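Local coordinates for chitooligosaccharidolytic beta-N-acetylglucosaminidase (Ostrinia furnacalis, PDB 3OZP), which hydrolyses terminal beta-linked N-acetylglucosamine units one at a time from the non-reducing ends of chitooligosaccharides, preferring short substrates, at residues Asp227-Pro232 with Cys304-Cys309; Ala278-Gly283 with Asp345-Ala350; Thr289-Cys294 with Lys316-Gln321. One frame throughout, in Å; residues are numbered along the deposited sequence.

Contact 1: residues Asp227-Pro232 with Cys304-Cys309. With OAN (O-(2-acetamido-2-deoxy D-glucopyranosylidene) amino-N-phenylcarbamate), chain B.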
loop_
_atom_site.group_PDB
_atom_site.type_symbol
_atom_site.label_atom_id
_atom_site.label_comp_id
_atom_site.label_asym_id
_atom_site.label_seq_id
_atom_site.Cartn_x
_atom_site.Cartn_y
_atom_site.Cartn_z
ATOM N N ASP A 227 10.549 -5.670 -20.451
ATOM C CA ASP A 227 11.415 -6.662 -19.822
ATOM C C ASP A 227 11.021 -8.021 -20.370
ATOM O O ASP A 227 10.263 -8.096 -21.335
ATOM C CB ASP A 227 11.319 -6.618 -18.289
ATOM C CG ASP A 227 12.638 -6.967 -17.614
ATOM O OD1 ASP A 227 13.008 -8.166 -17.600
ATOM O OD2 ASP A 227 13.303 -6.044 -17.091
ATOM N N SER A 228 11.530 -9.093 -19.770
ATOM C CA SER A 228 11.223 -10.435 -20.255
ATOM C C SER A 228 9.739 -10.796 -20.090
ATOM O O SER A 228 9.193 -11.553 -20.896
ATOM C CB SER A 228 12.126 -11.476 -19.589
ATOM O OG SER A 228 11.860 -11.578 -18.206
ATOM N N GLN A 229 9.096 -10.229 -19.069
ATOM C CA GLN A 229 7.689 -10.535 -18.729
ATOM C C GLN A 229 6.637 -9.932 -19.659
ATOM O O GLN A 229 5.552 -10.505 -19.816
ATOM C CB GLN A 229 7.371 -10.116 -17.287
ATOM C CG GLN A 229 7.987 -10.997 -16.209
ATOM C CD GLN A 229 9.427 -10.606 -15.861
ATOM O OE1 GLN A 229 10.009 -9.708 -16.469
ATOM N NE2 GLN A 229 10.002 -11.290 -14.878
ATOM N N SER A 230 6.928 -8.770 -20.242
ATOM C CA SER A 230 5.980 -8.118 -21.152
ATOM C C SER A 230 6.595 -6.996 -21.975
ATOM O O SER A 230 7.650 -6.452 -21.627
ATOM C CB SER A 230 4.752 -7.587 -20.394
ATOM O OG SER A 230 5.092 -6.495 -19.553
ATOM N N PHE A 231 5.904 -6.661 -23.064
ATOM C CA PHE A 231 6.274 -5.579 -23.956
ATOM C C PHE A 231 5.022 -4.716 -24.174
ATOM O O PHE A 231 4.285 -4.933 -25.138
ATOM C CB PHE A 231 6.769 -6.172 -25.288
ATOM C CG PHE A 231 7.576 -5.219 -26.135
ATOM C CD1 PHE A 231 8.915 -5.480 -26.399
ATOM C CD2 PHE A 231 6.998 -4.081 -26.687
ATOM C CE1 PHE A 231 9.667 -4.618 -27.191
ATOM C CE2 PHE A 231 7.746 -3.208 -27.473
ATOM C CZ PHE A 231 9.080 -3.478 -27.729
ATOM N N PRO A 232 4.756 -3.756 -23.262
ATOM C CA PRO A 232 3.563 -2.910 -23.394
ATOM C C PRO A 232 3.755 -1.694 -24.297
ATOM O O PRO A 232 2.772 -1.034 -24.650
ATOM C CB PRO A 232 3.293 -2.462 -21.954
ATOM C CG PRO A 232 4.655 -2.408 -21.328
ATOM C CD PRO A 232 5.451 -3.527 -21.978
ATOM N N CYS A 304 19.216 -17.619 -15.819
ATOM C CA CYS A 304 18.942 -16.215 -15.487
ATOM C C CYS A 304 18.716 -15.992 -13.987
ATOM O O CYS A 304 18.557 -16.949 -13.223
ATOM C CB CYS A 304 17.755 -15.678 -16.305
ATOM S SG CYS A 304 16.175 -16.501 -15.984
ATOM N N VAL A 305 18.713 -14.727 -13.572
ATOM C CA VAL A 305 18.516 -14.386 -12.158
ATOM C C VAL A 305 17.042 -14.416 -11.709
ATOM O O VAL A 305 16.761 -14.610 -10.527
ATOM C CB VAL A 305 19.319 -13.099 -11.707
ATOM C CG1 VAL A 305 19.954 -12.375 -12.887
ATOM C CG2 VAL A 305 18.488 -12.154 -10.831
ATOM N N GLU A 306 16.115 -14.249 -12.655
ATOM C CA GLU A 306 14.680 -14.401 -12.373
ATOM C C GLU A 306 13.891 -14.836 -13.614
ATOM O O GLU A 306 14.234 -14.453 -14.732
ATOM C CB GLU A 306 14.089 -13.112 -11.770
ATOM C CG GLU A 306 13.716 -12.037 -12.780
ATOM C CD GLU A 306 13.338 -10.725 -12.125
ATOM O OE1 GLU A 306 12.134 -10.376 -12.133
ATOM O OE2 GLU A 306 14.247 -10.051 -11.593
ATOM N N PRO A 307 12.826 -15.637 -13.418
ATOM C CA PRO A 307 12.043 -16.102 -14.565
ATOM C C PRO A 307 11.075 -15.030 -15.090
ATOM O O PRO A 307 10.601 -14.200 -14.310
ATOM C CB PRO A 307 11.276 -17.297 -13.998
ATOM C CG PRO A 307 11.101 -16.974 -12.555
ATOM C CD PRO A 307 12.306 -16.167 -12.142
ATOM N N PRO A 308 10.793 -15.037 -16.405
ATOM C CA PRO A 308 11.368 -15.947 -17.400
ATOM C C PRO A 308 12.724 -15.477 -17.917
ATOM O O PRO A 308 12.960 -14.272 -18.042
ATOM C CB PRO A 308 10.349 -15.902 -18.534
ATOM C CG PRO A 308 9.778 -14.523 -18.457
ATOM C CD PRO A 308 9.749 -14.177 -16.991
ATOM N N CYS A 309 13.601 -16.431 -18.215
ATOM C CA CYS A 309 14.858 -16.132 -18.893
ATOM C C CYS A 309 14.584 -15.670 -20.321
ATOM O O CYS A 309 13.456 -15.776 -20.818
ATOM C CB CYS A 309 15.781 -17.354 -18.898
ATOM S SG CYS A 309 16.134 -18.078 -17.281
HETATM C CAH OAN B . 19.469 -3.630 -12.179
HETATM C CAG OAN B . 18.492 -4.537 -11.431
HETATM O OAN OAN B . 18.069 -4.214 -10.323
HETATM N NAI OAN B . 18.172 -5.684 -12.073
HETATM C CAB OAN B . 17.219 -6.691 -11.551
HETATM C CAC OAN B . 15.793 -6.151 -11.819
HETATM O OAJ OAN B . 15.355 -6.575 -13.111
HETATM C CAD OAN B . 14.832 -6.632 -10.756
HETATM O OAK OAN B . 13.515 -6.146 -11.041
HETATM C CAE OAN B . 15.343 -6.081 -9.443
HETATM C CAF OAN B . 14.390 -6.431 -8.304
HETATM O OAM OAN B . 14.880 -5.886 -7.077
HETATM O OAL OAN B . 16.639 -6.663 -9.160
HETATM C CAA OAN B . 17.492 -7.013 -10.188
HETATM N NAY OAN B . 18.621 -7.673 -9.931
HETATM O OAQ OAN B . 18.905 -7.957 -8.502
HETATM C CAP OAN B . 19.209 -9.251 -8.185
HETATM O OAR OAN B . 20.055 -9.878 -8.827
HETATM N NAO OAN B . 18.584 -9.789 -7.121
HETATM C CAS OAN B . 18.806 -11.034 -6.683
HETATM C CAT OAN B . 19.919 -11.315 -5.885
HETATM C CAU OAN B . 20.124 -12.611 -5.406
HETATM C CAV OAN B . 19.210 -13.622 -5.713
HETATM C CAW OAN B . 18.090 -13.342 -6.497
HETATM C CAX OAN B . 17.885 -12.045 -6.975
#
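Ser-228 OG donates a 2.9 Å hydrogen bond to Pro-308 O, arriving in the carbonyl plane at a C=O...OG angle of 147°. Turned between its own backbone N and carbonyl carbon (chi1 66°), the hydroxyl also lies 3.6 Å from Pro-308 CD, next to the proline ring as well as its carbonyl. Ser-228 is itself held at its backbone: its N-H bonds to Asp-227 OD1, on the anti side of the carboxylate. Gln-229 meets the same CD corner of the ring. Bending at chi2 (85°), its chain sets CG 3.7 Å from Pro-308 CD and carries the amide on to Pro-307, where NE2 lies 3.0 Å from Pro-307 O. The opposite end of that amide, OE1, accepts from Arg-198 NE, which helps orient the group. Glu-306, extended beyond CG, reaches in from the far loop; its OE1 stands 3.6 Å from Gln-229 NE2, while its OE2 lies 3.6 Å from CAD of the bound inhibitor OAN. The peptide before Pro-308 is cis, and a disulfide between Cys-304 SG and Cys-309 SG (2.0 Å) closes the short loop that presents these groups. Trp-562 of the second subunit packs on Gln-229 and Pro-308, and Tyr-569 of that subunit packs on Pro-307, so the dimer covers this junction. Together the loop after barrel strand 220-224 and a disulfide-pinched loop form part of the rim of a TIM-barrel active site, with Val-305 and Glu-306, determinants of linkage specificity and chitooligosaccharide binding, held beside the ligand.

Contact 2: residues Ala278-Gly283 with Asp345-Ala350. With OAN (O-(2-acetamido-2-deoxy D-glucopyranosylidene) amino-N-phenylcarbamate), chain B.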
loop_
_atom_site.group_PDB
_atom_site.type_symbol
_atom_site.label_atom_id
_atom_site.label_comp_id
_atom_site.label_asym_id
_atom_site.label_seq_id
_atom_site.Cartn_x
_atom_site.Cartn_y
_atom_site.Cartn_z
ATOM N N ALA A 278 18.503 -4.095 -22.720
ATOM C CA ALA A 278 19.098 -5.059 -23.649
ATOM C C ALA A 278 20.555 -5.332 -23.262
ATOM O O ALA A 278 21.207 -4.452 -22.695
ATOM C CB ALA A 278 19.018 -4.530 -25.076
ATOM N N PRO A 279 21.089 -6.533 -23.588
ATOM C CA PRO A 279 20.494 -7.643 -24.341
ATOM C C PRO A 279 19.794 -8.705 -23.493
ATOM O O PRO A 279 19.168 -9.603 -24.050
ATOM C CB PRO A 279 21.704 -8.258 -25.048
ATOM C CG PRO A 279 22.813 -8.065 -24.080
ATOM C CD PRO A 279 22.524 -6.771 -23.335
ATOM N N ALA A 280 19.913 -8.624 -22.171
ATOM C CA ALA A 280 19.113 -9.467 -21.288
ATOM C C ALA A 280 17.749 -8.807 -21.065
ATOM O O ALA A 280 17.457 -7.763 -21.653
ATOM C CB ALA A 280 19.830 -9.699 -19.965
ATOM N N HIS A 281 16.917 -9.419 -20.226
ATOM C CA HIS A 281 15.615 -8.841 -19.870
ATOM C C HIS A 281 14.749 -8.583 -21.107
ATOM O O HIS A 281 14.148 -7.518 -21.268
ATOM C CB HIS A 281 15.805 -7.578 -19.023
ATOM C CG HIS A 281 16.376 -7.859 -17.672
ATOM N ND1 HIS A 281 15.607 -8.307 -16.621
ATOM C CD2 HIS A 281 17.648 -7.808 -17.214
ATOM C CE1 HIS A 281 16.377 -8.498 -15.565
ATOM N NE2 HIS A 281 17.621 -8.200 -15.898
ATOM N N VAL A 282 14.736 -9.574 -21.994
ATOM C CA VAL A 282 13.845 -9.605 -23.147
ATOM C C VAL A 282 13.203 -10.987 -23.177
ATOM O O VAL A 282 13.745 -11.939 -22.620
ATOM C CB VAL A 282 14.579 -9.315 -24.494
ATOM C CG1 VAL A 282 15.180 -7.912 -24.506
ATOM C CG2 VAL A 282 15.651 -10.368 -24.786
ATOM N N GLY A 283 12.037 -11.092 -23.797
ATOM C CA GLY A 283 11.335 -12.365 -23.858
ATOM C C GLY A 283 10.022 -12.246 -24.589
ATOM O O GLY A 283 9.958 -12.443 -25.807
ATOM N N ASP A 345 21.838 -4.718 -17.673
ATOM C CA ASP A 345 21.990 -5.440 -16.414
ATOM C C ASP A 345 21.946 -6.947 -16.635
ATOM O O ASP A 345 21.171 -7.438 -17.458
ATOM C CB ASP A 345 20.945 -5.011 -15.367
ATOM C CG ASP A 345 19.505 -5.182 -15.848
ATOM O OD1 ASP A 345 19.239 -4.958 -17.044
ATOM O OD2 ASP A 345 18.633 -5.522 -15.022
ATOM N N GLU A 346 22.815 -7.658 -15.917
ATOM C CA GLU A 346 22.694 -9.104 -15.693
ATOM C C GLU A 346 22.662 -9.998 -16.937
ATOM O O GLU A 346 21.801 -10.879 -17.058
ATOM C CB GLU A 346 21.476 -9.391 -14.808
ATOM C CG GLU A 346 21.471 -8.597 -13.515
ATOM C CD GLU A 346 20.181 -8.742 -12.743
ATOM O OE1 GLU A 346 19.093 -8.742 -13.365
ATOM O OE2 GLU A 346 20.264 -8.853 -11.509
ATOM N N VAL A 347 23.613 -9.795 -17.843
ATOM C CA VAL A 347 23.739 -10.664 -19.012
ATOM C C VAL A 347 24.300 -12.031 -18.606
ATOM O O VAL A 347 25.320 -12.122 -17.926
ATOM C CB VAL A 347 24.573 -10.004 -20.126
ATOM C CG1 VAL A 347 24.838 -10.975 -21.263
ATOM C CG2 VAL A 347 23.848 -8.788 -20.649
ATOM N N SER A 348 23.602 -13.084 -19.017
ATOM C CA SER A 348 23.953 -14.454 -18.674
ATOM C C SER A 348 24.851 -15.070 -19.742
ATOM O O SER A 348 24.511 -15.070 -20.930
ATOM C CB SER A 348 22.685 -15.289 -18.497
ATOM O OG SER A 348 22.982 -16.670 -18.349
ATOM N N GLU A 349 26.000 -15.583 -19.308
ATOM C CA GLU A 349 26.944 -16.253 -20.201
ATOM C C GLU A 349 26.427 -17.633 -20.578
ATOM O O GLU A 349 26.524 -18.039 -21.735
ATOM C CB GLU A 349 28.329 -16.383 -19.556
ATOM C CG GLU A 349 29.025 -15.060 -19.263
ATOM C CD GLU A 349 28.752 -14.522 -17.863
ATOM O OE1 GLU A 349 27.737 -14.910 -17.234
ATOM O OE2 GLU A 349 29.566 -13.698 -17.388
ATOM N N ALA A 350 25.873 -18.336 -19.592
ATOM C CA ALA A 350 25.347 -19.685 -19.783
ATOM C C ALA A 350 24.241 -19.710 -20.827
ATOM O O ALA A 350 24.108 -20.676 -21.581
ATOM C CB ALA A 350 24.843 -20.251 -18.463
HETATM C CAH OAN B . 19.469 -3.630 -12.179
HETATM C CAG OAN B . 18.492 -4.537 -11.431
HETATM O OAN OAN B . 18.069 -4.214 -10.323
HETATM N NAI OAN B . 18.172 -5.684 -12.073
HETATM C CAB OAN B . 17.219 -6.691 -11.551
HETATM C CAC OAN B . 15.793 -6.151 -11.819
HETATM O OAJ OAN B . 15.355 -6.575 -13.111
HETATM C CAD OAN B . 14.832 -6.632 -10.756
HETATM O OAK OAN B . 13.515 -6.146 -11.041
HETATM C CAE OAN B . 15.343 -6.081 -9.443
HETATM C CAF OAN B . 14.390 -6.431 -8.304
HETATM O OAM OAN B . 14.880 -5.886 -7.077
HETATM O OAL OAN B . 16.639 -6.663 -9.160
HETATM C CAA OAN B . 17.492 -7.013 -10.188
HETATM N NAY OAN B . 18.621 -7.673 -9.931
HETATM O OAQ OAN B . 18.905 -7.957 -8.502
HETATM C CAP OAN B . 19.209 -9.251 -8.185
HETATM O OAR OAN B . 20.055 -9.878 -8.827
HETATM N NAO OAN B . 18.584 -9.789 -7.121
HETATM C CAS OAN B . 18.806 -11.034 -6.683
HETATM C CAT OAN B . 19.919 -11.315 -5.885
HETATM C CAU OAN B . 20.124 -12.611 -5.406
HETATM C CAV OAN B . 19.210 -13.622 -5.713
HETATM C CAW OAN B . 18.090 -13.342 -6.497
HETATM C CAX OAN B . 17.885 -12.045 -6.975
HETATM O O HOH W 1 20.426 -6.333 -20.120
#
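His-281 NE2 meets Glu-346 OE1 in the plane of the imidazole, with ring and carboxylate nearly coplanar, 13° apart. The hydrogen bond is 3.0 Å long, bends to 146° at the hydrogen and uses the anti lone pair of OE1. Asp-345 approaches the same ring differently. Its carboxylate plane is almost parallel to the ring (5°) but its side chain crosses that of His-281 at about a right angle, with OD1 and OD2 both displaced from the ring plane near CD2. OD2 comes within 3.0 Å of His-281 NE2 at an angle too poor for a hydrogen bond; it is used instead by NAI, the acetamido nitrogen of OAN, which donates to it over 3.0 Å. Glu-346, whose chain runs extended beyond CG, points its second oxygen at the anomeric end of the ligand: OE2 lies 2.6 Å from OAN NAY. Behind this polar front the backbones pack through Ala-280, whose CB faces the carbonyls of Asp-345 and Glu-346, and through Pro-279, whose CD touches Val-347 CG2 at 3.6 Å, the two side chains crossing at about a right angle. Trp-378 and Trp-352 cover the proline and valine. A water accepts weakly from Ala-280 N and donates to Asp-345 O. With Asp-227 taking ND1 on the far side of the imidazole, the chain of contacts is consistent with the proposed charge relay ending at Glu-346. As in other family 20 glycosidases, the neighbouring aspartate probably orients the 2-acetamido group, while the glutamate probably acts as acid-base at the scissile bond.

Contact 3: residues Thr289-Cys294 with Lys316-Gln321; sequences TDLTVC and KDELYQ
Lys-316 leans over Leu-291 and ends on Asp-290. Its CB lies 3.7 Å from Leu-291 CD2, and CG keeps to the same methyl at 4.2 Å, the two side chains crossing obliquely. The chain then bends at chi2 (-81°) and again at chi4 (72°), which swings CE to 4.0 Å from Asp-290 OD1 and brings NZ onto Asp-290. There NZ donates twice: 2.8 Å to Asp-290 OD1, a salt bridge, and 3.0 Å to Asp-290 O. OD1 is met from well above the carboxylate plane, 64° out of it, whereas NZ sits only slightly off the plane of the Asp-290 carbonyl. Leu-291 CD2 also rests at the start of helix 317-333, 4.2 Å from Leu-319 CB and close to Glu-318 CB. The leucine's own backbone N is tied to Thr-289 OG1 in an ST turn, and Trp-286 and Tyr-322 also touch its side chain. One lysine thus joins an apolar shaft to a charged tip: the buried leucine seats the loop against the first turn of the helix, and the ammonium, gripping both carboxylate and carbonyl, clasps Asp-290 at the more exposed margin of the contact.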
loop_
_atom_site.group_PDB
_atom_site.type_symbol
_atom_site.label_atom_id
_atom_site.label_comp_id
_atom_site.label_asym_id
_atom_site.label_seq_id
_atom_site.Cartn_x
_atom_site.Cartn_y
_atom_site.Cartn_z
ATOM N N THR A 289 10.401 -14.597 -34.044
ATOM C CA THR A 289 11.432 -13.798 -34.714
ATOM C C THR A 289 12.756 -14.548 -34.844
ATOM O O THR A 289 13.550 -14.254 -35.737
ATOM C CB THR A 289 11.719 -12.464 -33.990
ATOM O OG1 THR A 289 12.325 -12.726 -32.717
ATOM C CG2 THR A 289 10.446 -11.637 -33.819
ATOM N N ASP A 290 12.986 -15.503 -33.945
ATOM C CA ASP A 290 14.276 -16.193 -33.817
ATOM C C ASP A 290 15.427 -15.240 -33.418
ATOM O O ASP A 290 16.608 -15.534 -33.645
ATOM C CB ASP A 290 14.609 -16.972 -35.101
ATOM C CG ASP A 290 15.624 -18.077 -34.871
ATOM O OD1 ASP A 290 16.547 -18.210 -35.705
ATOM O OD2 ASP A 290 15.507 -18.809 -33.861
ATOM N N LEU A 291 15.073 -14.111 -32.803
ATOM C CA LEU A 291 16.052 -13.098 -32.397
ATOM C C LEU A 291 16.421 -13.157 -30.910
ATOM O O LEU A 291 17.256 -12.381 -30.443
ATOM C CB LEU A 291 15.567 -11.698 -32.777
ATOM C CG LEU A 291 15.334 -11.420 -34.267
ATOM C CD1 LEU A 291 14.674 -10.075 -34.446
ATOM C CD2 LEU A 291 16.628 -11.492 -35.066
ATOM N N THR A 292 15.797 -14.074 -30.176
ATOM C CA THR A 292 16.150 -14.306 -28.779
ATOM C C THR A 292 16.611 -15.737 -28.553
ATOM O O THR A 292 16.364 -16.619 -29.380
ATOM C CB THR A 292 14.974 -14.008 -27.814
ATOM O OG1 THR A 292 13.848 -14.828 -28.152
ATOM C CG2 THR A 292 14.585 -12.535 -27.867
ATOM N N VAL A 293 17.294 -15.952 -27.434
ATOM C CA VAL A 293 17.622 -17.292 -26.955
ATOM C C VAL A 293 17.203 -17.432 -25.490
ATOM O O VAL A 293 17.052 -16.429 -24.782
ATOM C CB VAL A 293 19.129 -17.643 -27.137
ATOM C CG1 VAL A 293 19.490 -17.718 -28.619
ATOM C CG2 VAL A 293 20.026 -16.643 -26.416
ATOM N N CYS A 294 17.006 -18.677 -25.056
ATOM C CA CYS A 294 16.651 -19.032 -23.671
ATOM C C CYS A 294 15.317 -18.510 -23.152
ATOM O O CYS A 294 15.099 -18.520 -21.943
ATOM C CB CYS A 294 17.727 -18.608 -22.664
ATOM S SG CYS A 294 19.418 -18.858 -23.127
ATOM N N LYS A 316 22.546 -12.098 -34.978
ATOM C CA LYS A 316 21.564 -11.915 -36.042
ATOM C C LYS A 316 21.520 -10.455 -36.486
ATOM O O LYS A 316 21.231 -9.565 -35.683
ATOM C CB LYS A 316 20.179 -12.372 -35.574
ATOM C CG LYS A 316 20.095 -13.837 -35.160
ATOM C CD LYS A 316 19.955 -14.748 -36.372
ATOM C CE LYS A 316 20.038 -16.213 -35.984
ATOM N NZ LYS A 316 18.821 -16.669 -35.263
ATOM N N ASP A 317 21.817 -10.214 -37.764
ATOM C CA ASP A 317 21.841 -8.856 -38.319
ATOM C C ASP A 317 20.467 -8.196 -38.306
ATOM O O ASP A 317 20.363 -6.978 -38.157
ATOM C CB ASP A 317 22.406 -8.854 -39.744
ATOM C CG ASP A 317 23.910 -9.067 -39.781
ATOM O OD1 ASP A 317 24.641 -8.367 -39.038
ATOM O OD2 ASP A 317 24.365 -9.929 -40.566
ATOM N N GLU A 318 19.420 -9.004 -38.459
ATOM C CA GLU A 318 18.040 -8.512 -38.435
ATOM C C GLU A 318 17.685 -7.854 -37.094
ATOM O O GLU A 318 16.885 -6.924 -37.054
ATOM C CB GLU A 318 17.060 -9.651 -38.743
ATOM C CG GLU A 318 15.628 -9.187 -38.992
ATOM C CD GLU A 318 14.652 -10.337 -39.214
ATOM O OE1 GLU A 318 13.484 -10.057 -39.554
ATOM O OE2 GLU A 318 15.043 -11.515 -39.050
ATOM N N LEU A 319 18.282 -8.349 -36.011
ATOM C CA LEU A 319 18.096 -7.795 -34.666
ATOM C C LEU A 319 18.247 -6.271 -34.633
ATOM O O LEU A 319 17.433 -5.572 -34.032
ATOM C CB LEU A 319 19.108 -8.418 -33.696
ATOM C CG LEU A 319 18.875 -8.558 -32.183
ATOM C CD1 LEU A 319 20.114 -8.087 -31.446
ATOM C CD2 LEU A 319 17.630 -7.855 -31.633
ATOM N N TYR A 320 19.294 -5.763 -35.284
ATOM C CA TYR A 320 19.612 -4.335 -35.230
ATOM C C TYR A 320 18.645 -3.495 -36.063
ATOM O O TYR A 320 18.505 -2.294 -35.838
ATOM C CB TYR A 320 21.097 -4.098 -35.567
ATOM C CG TYR A 320 21.980 -4.976 -34.697
ATOM C CD1 TYR A 320 22.246 -4.628 -33.373
ATOM C CD2 TYR A 320 22.487 -6.186 -35.176
ATOM C CE1 TYR A 320 23.017 -5.443 -32.554
ATOM C CE2 TYR A 320 23.259 -7.015 -34.361
ATOM C CZ TYR A 320 23.523 -6.633 -33.054
ATOM O OH TYR A 320 24.285 -7.438 -32.241
ATOM N N GLN A 321 17.958 -4.142 -37.000
ATOM C CA GLN A 321 16.853 -3.513 -37.718
ATOM C C GLN A 321 15.634 -3.364 -36.800
ATOM O O GLN A 321 14.982 -2.322 -36.805
ATOM C CB GLN A 321 16.499 -4.295 -38.987
ATOM C CG GLN A 321 17.617 -4.305 -40.032
ATOM C CD GLN A 321 17.321 -5.208 -41.212
ATOM O OE1 GLN A 321 17.123 -6.418 -41.057
ATOM N NE2 GLN A 321 17.300 -4.626 -42.405
HETATM O O HOH W 2 13.083 -12.688 -37.648
#

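Contacts 1 and 2 lie side by side at the mouth of the barrel, their centres 9 Å apart, and both touch OAN. They are joined by Asp-227 OD1 and His-281 ND1, 2.8 Å apart, so that the proposed relay would begin in contact 1 and continue through contact 2; a second join is Val-305 CG1 against Glu-346 CD at 3.6 Å. Contact 3 stands farther out, its centre 13 Å from that of contact 2 and 16 Å from that of contact 1, away from the annotated sites. It touches the other two by packing: Thr-292 CG2 meets Val-282 CG2 at 3.9 Å, and Cys-294 O lies 3.3 Å from Cys-309 CB.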